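Local coordinates for aspartate aminotransferase, cytoplasmic (Schizosaccharomyces pombe 972h-, PDB 6JPK), which catalyses the pyridoxal 5'-phosphate-dependent transfer of an amino group from L-aspartate to 2-oxoglutarate, giving oxaloacetate and L-glutamate, at residues 309-312 with 313-317; 232-235 with 236-240; 330-333 with 334-338. The protein carries 1 engineered substitution. All coordinates share one frame; numbering follows the deposited sequence.

In the fold
Contacts 1 and 3 are two ends of one structure, the long helix 310-340: contact 1 covers its first turns and contact 3 lies near its C-terminal end, their centres 31 Å apart. Contact 2 belongs to the crossover between strands 215-220 and 247-252 of the central sheet. Its nearest atoms are about 9 Å from those of contact 1, and Leu230, in the helix where contact 2 begins, touches Phe313 and Trp316. The long helix comes near active-site residues at two points: the side chain of Trp316 is about 9 Å from that of Lys255, the probable cofactor-bearing lysine, and that of Arg331 about 9 Å from Arg383, a probable aspartate-binding residue.

Contact 1 (309-312 with 313-317); sequences SPQL and FAEWE
Gln311 and Glu315, one helical turn apart, cross at an angle, so that the amide of the first meets the carboxylate of the second with their planes 59° apart. Despite this twist the bond between them is fairly straight: Gln311 NE2 donates a hydrogen bond to Glu315 OE2 at 2.6 Å, with an N-H...O angle of 163°, the oxygen close to the amide plane and approached nearly end-on along its C-O bond. The extended Gln311 chain (chi1 -175°) stands out from the helix, and Glu315, its CG beside the backbone N and anti to the carbonyl carbon, reaches back toward the N-terminus to meet the amide. Gln311 CG itself comes within 3.1 Å of Glu315 OE2. The other oxygen, Glu315 OE1, forms a salt bridge with Lys55 of helix 51-62, so both carboxylate oxygens are engaged and the group's rotation is fixed from two directions. This is an i to i+4 pair in the opening turns of helix 310-340, the long helix that in class I aminotransferases runs from the large domain to the small one. Ser309 is its N-cap, where OG accepts from Leu312 N at 3.1 Å, while Ser309 O receives Phe313 N at 2.8 Å. On a different side of the helix the indole of Trp316 leans over Phe313, its CE3 4.2 Å above one face of the phenyl ring and displaced toward the rim. Trp316 NE1 reaches Asn256 O, next in sequence to Lys255. Leu312 packs on Lys55, Ile59 and Glu305.

Contact 2 (232-235 with 236-240); sequences RDSW and ALNEF
Glu239 lies alongside the indole of Trp235, both side chains pointing the same way and the carboxylate only 12° from parallel to the ring plane. Its CB stands over the six-membered ring in a CH-pi contact, 4.0 Å from the centroid, and a bend at chi2 (67°) carries the chain on along the indole until Glu239 OE1 is 3.5 Å from Trp235 CZ2. Two waters join this layer: one donates to both Trp235 O and Glu239 OE1, while another accepts from Trp235 NE1 at 3.0 Å, in the plane of the ring. The pair spans the first turn of helix 235-241, part of the beta-alpha-beta crossover joining the parallel strands 215-220 and 247-252 of the large domain. Ser234 is the N-cap residue, yet its hydroxyl makes no capping bond; a water accepts from Ala236 N and donates to Asp233 O. Ser234 O accepts twice from Asn238, from the backbone N at 3.1 Å and from ND2 at 3.0 Å, the latter well above the carbonyl plane. Further out, Asn238 is held by Leu87 O and Asn91, Glu239 OE2 by a salt bridge to Lys242, and the indole by a cation-pi contact with Arg199.

Contact 3 (330-333 with 334-338); sequences MRKR and LRDSL
Leu334 N bonds to Met330 O at 2.9 Å, the first of four consecutive i to i+4 backbone bonds across this stretch; its isobutyl group leads away from the earlier turn and packs on Leu389 and Ala398. Arg335 repeats the backbone pattern with Arg331 O, while Arg331 sends its guanidinium to the carbonyls of Ile350, Gly355 and Phe357. The side chain of Arg335, bent at chi2 (-136°), brings the guanidinium edge-on to the neighbouring carboxylate, where NH1 forms a salt bridge with Asp336 OD1 at 3.1 Å, the oxygen lying in the guanidinium plane. Arg335 NE is paired with Asp348. Asp336 then faces Lys332, but it is the aliphatic chain that touches: Asp336 OD2 is 3.4 Å from Lys332 CG, whereas Lys332 NZ stays 4.8 Å from that oxygen, too far for a salt bridge, though the opposite charges probably still attract weakly. All this belongs to the far end of helix 310-340, which here packs against helix 394-407 in the small domain. Ser337 N bonds to Arg333 O at 3.0 Å, and the two side chains are joined through a water that accepts from Arg333 NE at 2.9 Å and donates to Ser337 OG at 2.8 Å. Arg333, folded at chi2 and chi3, also forms a salt bridge from NH2 to Glu395 and a hydrogen bond from NH1 to Asn391, and a hydrogen bond joins Ser337 OG to the same Glu395.

Contact 1 (309-312 with 313-317)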
loop_
_atom_site.group_PDB
_atom_site.type_symbol
_atom_site.label_atom_id
_atom_site.label_comp_id
_atom_site.label_asym_id
_atom_site.label_seq_id
_atom_site.Cartn_x
_atom_site.Cartn_y
_atom_site.Cartn_z
ATOM N N SER A 309 -2.398 14.918 -20.729
ATOM C CA SER A 309 -2.690 16.266 -21.212
ATOM C C SER A 309 -1.439 16.868 -21.832
ATOM O O SER A 309 -0.445 17.065 -21.118
ATOM C CB SER A 309 -3.193 17.162 -20.075
ATOM O OG SER A 309 -3.051 18.535 -20.441
ATOM N N PRO A 310 -1.425 17.176 -23.132
ATOM C CA PRO A 310 -0.220 17.785 -23.720
ATOM C C PRO A 310 0.238 19.050 -23.003
ATOM O O PRO A 310 1.444 19.231 -22.790
ATOM C CB PRO A 310 -0.653 18.066 -25.167
ATOM C CG PRO A 310 -1.638 16.942 -25.461
ATOM C CD PRO A 310 -2.418 16.802 -24.159
ATOM N N GLN A 311 -0.687 19.911 -22.584
ATOM C CA GLN A 311 -0.279 21.154 -21.943
ATOM C C GLN A 311 0.223 20.913 -20.521
ATOM O O GLN A 311 1.262 21.451 -20.127
ATOM C CB GLN A 311 -1.431 22.164 -21.948
ATOM C CG GLN A 311 -0.993 23.504 -21.391
ATOM C CD GLN A 311 -2.131 24.496 -21.204
ATOM O OE1 GLN A 311 -3.129 24.466 -21.935
ATOM N NE2 GLN A 311 -1.984 25.383 -20.210
ATOM N N LEU A 312 -0.506 20.129 -19.719
ATOM C CA LEU A 312 -0.003 19.813 -18.382
ATOM C C LEU A 312 1.327 19.071 -18.462
ATOM O O LEU A 312 2.235 19.326 -17.661
ATOM C CB LEU A 312 -1.017 18.989 -17.594
ATOM C CG LEU A 312 -2.280 19.684 -17.090
ATOM C CD1 LEU A 312 -3.182 18.686 -16.369
ATOM C CD2 LEU A 312 -1.895 20.834 -16.162
ATOM N N PHE A 313 1.464 18.165 -19.435
ATOM C CA PHE A 313 2.730 17.456 -19.616
ATOM C C PHE A 313 3.870 18.441 -19.848
ATOM O O PHE A 313 4.931 18.335 -19.222
ATOM C CB PHE A 313 2.635 16.462 -20.777
ATOM C CG PHE A 313 3.801 15.496 -20.861
ATOM C CD1 PHE A 313 5.010 15.871 -21.452
ATOM C CD2 PHE A 313 3.676 14.198 -20.383
ATOM C CE1 PHE A 313 6.085 14.965 -21.529
ATOM C CE2 PHE A 313 4.741 13.295 -20.470
ATOM C CZ PHE A 313 5.935 13.682 -21.047
ATOM N N ALA A 314 3.660 19.412 -20.744
ATOM C CA ALA A 314 4.687 20.416 -21.011
ATOM C C ALA A 314 4.993 21.249 -19.768
ATOM O O ALA A 314 6.151 21.609 -19.524
ATOM C CB ALA A 314 4.251 21.327 -22.163
ATOM N N GLU A 315 3.966 21.593 -18.989
ATOM C CA GLU A 315 4.204 22.359 -17.769
ATOM C C GLU A 315 4.928 21.521 -16.727
ATOM O O GLU A 315 5.788 22.032 -16.001
ATOM C CB GLU A 315 2.878 22.901 -17.233
ATOM C CG GLU A 315 2.261 23.923 -18.217
ATOM C CD GLU A 315 0.829 24.307 -17.901
ATOM O OE1 GLU A 315 0.390 24.072 -16.759
ATOM O OE2 GLU A 315 0.150 24.875 -18.799
ATOM N N TRP A 316 4.606 20.228 -16.648
ATOM C CA TRP A 316 5.354 19.338 -15.766
ATOM C C TRP A 316 6.830 19.302 -16.154
ATOM O O TRP A 316 7.706 19.334 -15.278
ATOM C CB TRP A 316 4.738 17.937 -15.789
ATOM C CG TRP A 316 5.483 16.888 -14.985
ATOM C CD1 TRP A 316 5.939 16.997 -13.693
ATOM C CD2 TRP A 316 5.830 15.560 -15.420
ATOM N NE1 TRP A 316 6.558 15.820 -13.308
ATOM C CE2 TRP A 316 6.502 14.928 -14.348
ATOM C CE3 TRP A 316 5.639 14.850 -16.615
ATOM C CZ2 TRP A 316 6.981 13.614 -14.431
ATOM C CZ3 TRP A 316 6.127 13.535 -16.697
ATOM C CH2 TRP A 316 6.793 12.942 -15.612
ATOM N N GLU A 317 7.127 19.260 -17.460
ATOM C CA GLU A 317 8.525 19.258 -17.897
ATOM C C GLU A 317 9.246 20.531 -17.467
ATOM O O GLU A 317 10.438 20.489 -17.129
ATOM C CB GLU A 317 8.618 19.086 -19.417
ATOM C CG GLU A 317 8.376 17.647 -19.888
ATOM C CD GLU A 317 8.433 17.522 -21.404
ATOM O OE1 GLU A 317 7.815 18.373 -22.097
ATOM O OE2 GLU A 317 9.104 16.584 -21.896
#

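Contact 2 (232-235 with 236-240)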
loop_
_atom_site.group_PDB
_atom_site.type_symbol
_atom_site.label_atom_id
_atom_site.label_comp_id
_atom_site.label_asym_id
_atom_site.label_seq_id
_atom_site.Cartn_x
_atom_site.Cartn_y
_atom_site.Cartn_z
ATOM N N ARG A 232 16.113 11.192 -21.965
ATOM C CA ARG A 232 17.493 10.974 -21.531
ATOM C C ARG A 232 17.541 10.097 -20.287
ATOM O O ARG A 232 18.388 9.203 -20.179
ATOM C CB ARG A 232 18.178 12.313 -21.253
ATOM C CG ARG A 232 19.628 12.205 -20.780
ATOM C CD ARG A 232 20.192 13.599 -20.472
ATOM N NE ARG A 232 19.989 14.510 -21.598
ATOM C CZ ARG A 232 20.004 15.841 -21.516
ATOM N NH1 ARG A 232 20.208 16.445 -20.347
ATOM N NH2 ARG A 232 19.804 16.572 -22.609
ATOM N N ASP A 233 16.645 10.336 -19.332
ATOM C CA ASP A 233 16.718 9.583 -18.084
ATOM C C ASP A 233 16.222 8.149 -18.235
ATOM O O ASP A 233 16.625 7.288 -17.447
ATOM C CB ASP A 233 15.950 10.318 -16.984
ATOM C CG ASP A 233 16.650 11.612 -16.556
ATOM O OD1 ASP A 233 17.783 11.854 -17.041
ATOM O OD2 ASP A 233 16.071 12.389 -15.759
ATOM N N SER A 234 15.401 7.862 -19.246
ATOM C CA SER A 234 14.976 6.499 -19.546
ATOM C C SER A 234 15.827 5.839 -20.633
ATOM O O SER A 234 15.451 4.770 -21.134
ATOM C CB SER A 234 13.496 6.479 -19.960
ATOM O OG SER A 234 13.297 7.152 -21.202
ATOM N N TRP A 235 16.969 6.434 -20.985
ATOM C CA TRP A 235 17.774 5.931 -22.100
ATOM C C TRP A 235 18.182 4.471 -21.905
ATOM O O TRP A 235 18.123 3.672 -22.847
ATOM C CB TRP A 235 19.028 6.800 -22.295
ATOM C CG TRP A 235 19.889 6.266 -23.415
ATOM C CD1 TRP A 235 19.791 6.577 -24.740
ATOM C CD2 TRP A 235 20.929 5.279 -23.308
ATOM N NE1 TRP A 235 20.728 5.863 -25.465
ATOM C CE2 TRP A 235 21.438 5.063 -24.605
ATOM C CE3 TRP A 235 21.488 4.570 -22.236
ATOM C CZ2 TRP A 235 22.477 4.151 -24.867
ATOM C CZ3 TRP A 235 22.526 3.664 -22.497
ATOM C CH2 TRP A 235 23.008 3.470 -23.804
ATOM N N ALA A 236 18.616 4.107 -20.692
ATOM C CA ALA A 236 19.106 2.751 -20.457
ATOM C C ALA A 236 18.001 1.720 -20.638
ATOM O O ALA A 236 18.235 0.653 -21.219
ATOM C CB ALA A 236 19.717 2.643 -19.055
ATOM N N LEU A 237 16.797 2.017 -20.126
ATOM C CA LEU A 237 15.624 1.177 -20.339
ATOM C C LEU A 237 15.373 0.925 -21.812
ATOM O O LEU A 237 15.136 -0.213 -22.234
ATOM C CB LEU A 237 14.382 1.846 -19.754
ATOM C CG LEU A 237 13.842 1.388 -18.424
ATOM C CD1 LEU A 237 14.919 1.585 -17.385
ATOM C CD2 LEU A 237 12.601 2.216 -18.121
ATOM N N ASN A 238 15.349 1.996 -22.599
ATOM C CA ASN A 238 14.997 1.862 -24.002
ATOM C C ASN A 238 16.119 1.224 -24.801
ATOM O O ASN A 238 15.861 0.566 -25.817
ATOM C CB ASN A 238 14.606 3.229 -24.560
ATOM C CG ASN A 238 13.217 3.645 -24.093
ATOM O OD1 ASN A 238 12.207 3.152 -24.600
ATOM N ND2 ASN A 238 13.162 4.504 -23.099
ATOM N N GLU A 239 17.361 1.391 -24.359
ATOM C CA GLU A 239 18.446 0.681 -25.029
ATOM C C GLU A 239 18.316 -0.821 -24.817
ATOM O O GLU A 239 18.525 -1.611 -25.749
ATOM C CB GLU A 239 19.798 1.183 -24.526
ATOM C CG GLU A 239 20.962 0.828 -25.446
ATOM C CD GLU A 239 20.895 1.545 -26.807
ATOM O OE1 GLU A 239 20.124 2.532 -26.972
ATOM O OE2 GLU A 239 21.627 1.115 -27.718
ATOM N N PHE A 240 17.937 -1.232 -23.600
ATOM C CA PHE A 240 17.818 -2.652 -23.307
ATOM C C PHE A 240 16.713 -3.302 -24.130
ATOM O O PHE A 240 16.818 -4.488 -24.467
ATOM C CB PHE A 240 17.590 -2.871 -21.807
ATOM C CG PHE A 240 17.743 -4.305 -21.380
ATOM C CD1 PHE A 240 19.000 -4.874 -21.267
ATOM C CD2 PHE A 240 16.634 -5.087 -21.105
ATOM C CE1 PHE A 240 19.154 -6.202 -20.889
ATOM C CE2 PHE A 240 16.777 -6.423 -20.723
ATOM C CZ PHE A 240 18.036 -6.981 -20.616
HETATM O O HOH W 1 18.074 5.289 -18.129
HETATM O O HOH W 2 17.938 4.112 -25.735
HETATM O O HOH W 3 21.061 5.551 -28.473
#

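Contact 3 (330-333 with 334-338)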
loop_
_atom_site.group_PDB
_atom_site.type_symbol
_atom_site.label_atom_id
_atom_site.label_comp_id
_atom_site.label_asym_id
_atom_site.label_seq_id
_atom_site.Cartn_x
_atom_site.Cartn_y
_atom_site.Cartn_z
ATOM N N MET A 330 23.394 23.776 -7.175
ATOM C CA MET A 330 24.001 23.548 -5.868
ATOM C C MET A 330 25.249 22.675 -5.984
ATOM O O MET A 330 26.224 22.891 -5.259
ATOM C CB MET A 330 22.983 22.920 -4.912
ATOM C CG MET A 330 21.898 23.897 -4.405
ATOM S SD MET A 330 22.586 25.355 -3.575
ATOM C CE MET A 330 22.515 26.623 -4.847
ATOM N N ARG A 331 25.240 21.684 -6.885
ATOM C CA ARG A 331 26.444 20.883 -7.109
ATOM C C ARG A 331 27.584 21.751 -7.624
ATOM O O ARG A 331 28.733 21.621 -7.180
ATOM C CB ARG A 331 26.152 19.752 -8.095
ATOM C CG ARG A 331 25.279 18.625 -7.561
ATOM C CD ARG A 331 24.997 17.582 -8.664
ATOM N NE ARG A 331 24.258 16.428 -8.147
ATOM C CZ ARG A 331 24.808 15.445 -7.433
ATOM N NH1 ARG A 331 26.100 15.474 -7.131
ATOM N NH2 ARG A 331 24.063 14.434 -7.003
ATOM N N LYS A 332 27.275 22.652 -8.560
ATOM C CA LYS A 332 28.277 23.567 -9.091
ATOM C C LYS A 332 28.788 24.521 -8.019
ATOM O O LYS A 332 29.995 24.776 -7.940
ATOM C CB LYS A 332 27.686 24.348 -10.267
ATOM C CG LYS A 332 28.577 25.473 -10.774
ATOM C CD LYS A 332 27.865 26.333 -11.831
ATOM C CE LYS A 332 28.766 27.473 -12.318
ATOM N NZ LYS A 332 28.040 28.468 -13.168
ATOM N N ARG A 333 27.890 25.066 -7.188
ATOM C CA ARG A 333 28.321 25.981 -6.129
ATOM C C ARG A 333 29.248 25.273 -5.152
ATOM O O ARG A 333 30.316 25.788 -4.801
ATOM C CB ARG A 333 27.115 26.561 -5.378
ATOM C CG ARG A 333 26.280 27.603 -6.127
ATOM C CD ARG A 333 26.966 28.975 -6.226
ATOM N NE ARG A 333 27.320 29.520 -4.919
ATOM C CZ ARG A 333 26.450 30.094 -4.092
ATOM N NH1 ARG A 333 25.172 30.193 -4.443
ATOM N NH2 ARG A 333 26.855 30.570 -2.916
ATOM N N LEU A 334 28.853 24.084 -4.701
ATOM C CA LEU A 334 29.678 23.336 -3.755
ATOM C C LEU A 334 31.055 23.029 -4.344
ATOM O O LEU A 334 32.084 23.302 -3.717
ATOM C CB LEU A 334 28.960 22.046 -3.345
ATOM C CG LEU A 334 29.677 21.198 -2.301
ATOM C CD1 LEU A 334 29.985 22.024 -1.051
ATOM C CD2 LEU A 334 28.845 19.959 -1.961
ATOM N N ARG A 335 31.088 22.484 -5.566
ATOM C CA ARG A 335 32.363 22.175 -6.208
ATOM C C ARG A 335 33.202 23.428 -6.423
ATOM O O ARG A 335 34.412 23.429 -6.152
ATOM C CB ARG A 335 32.133 21.466 -7.543
ATOM C CG ARG A 335 33.437 21.148 -8.295
ATOM C CD ARG A 335 33.343 21.475 -9.776
ATOM N NE ARG A 335 34.608 21.304 -10.490
ATOM C CZ ARG A 335 35.387 22.308 -10.898
ATOM N NH1 ARG A 335 35.036 23.566 -10.665
ATOM N NH2 ARG A 335 36.518 22.056 -11.545
ATOM N N ASP A 336 32.579 24.513 -6.905
ATOM C CA ASP A 336 33.336 25.733 -7.174
ATOM C C ASP A 336 33.954 26.296 -5.905
ATOM O O ASP A 336 35.052 26.857 -5.948
ATOM C CB ASP A 336 32.449 26.785 -7.840
ATOM C CG ASP A 336 32.169 26.465 -9.303
ATOM O OD1 ASP A 336 32.726 25.468 -9.819
ATOM O OD2 ASP A 336 31.392 27.207 -9.936
ATOM N N SER A 337 33.270 26.172 -4.765
ATOM C CA SER A 337 33.843 26.713 -3.531
ATOM C C SER A 337 34.993 25.852 -3.025
ATOM O O SER A 337 35.983 26.377 -2.504
ATOM C CB SER A 337 32.778 26.841 -2.449
ATOM O OG SER A 337 31.863 27.866 -2.773
ATOM N N LEU A 338 34.868 24.528 -3.155
ATOM C CA LEU A 338 35.948 23.631 -2.766
ATOM C C LEU A 338 37.187 23.850 -3.630
ATOM O O LEU A 338 38.318 23.783 -3.133
ATOM C CB LEU A 338 35.471 22.181 -2.856
ATOM C CG LEU A 338 34.360 21.797 -1.883
ATOM C CD1 LEU A 338 33.836 20.400 -2.202
ATOM C CD2 LEU A 338 34.881 21.858 -0.460
HETATM O O HOH W 4 30.043 28.675 -4.786
#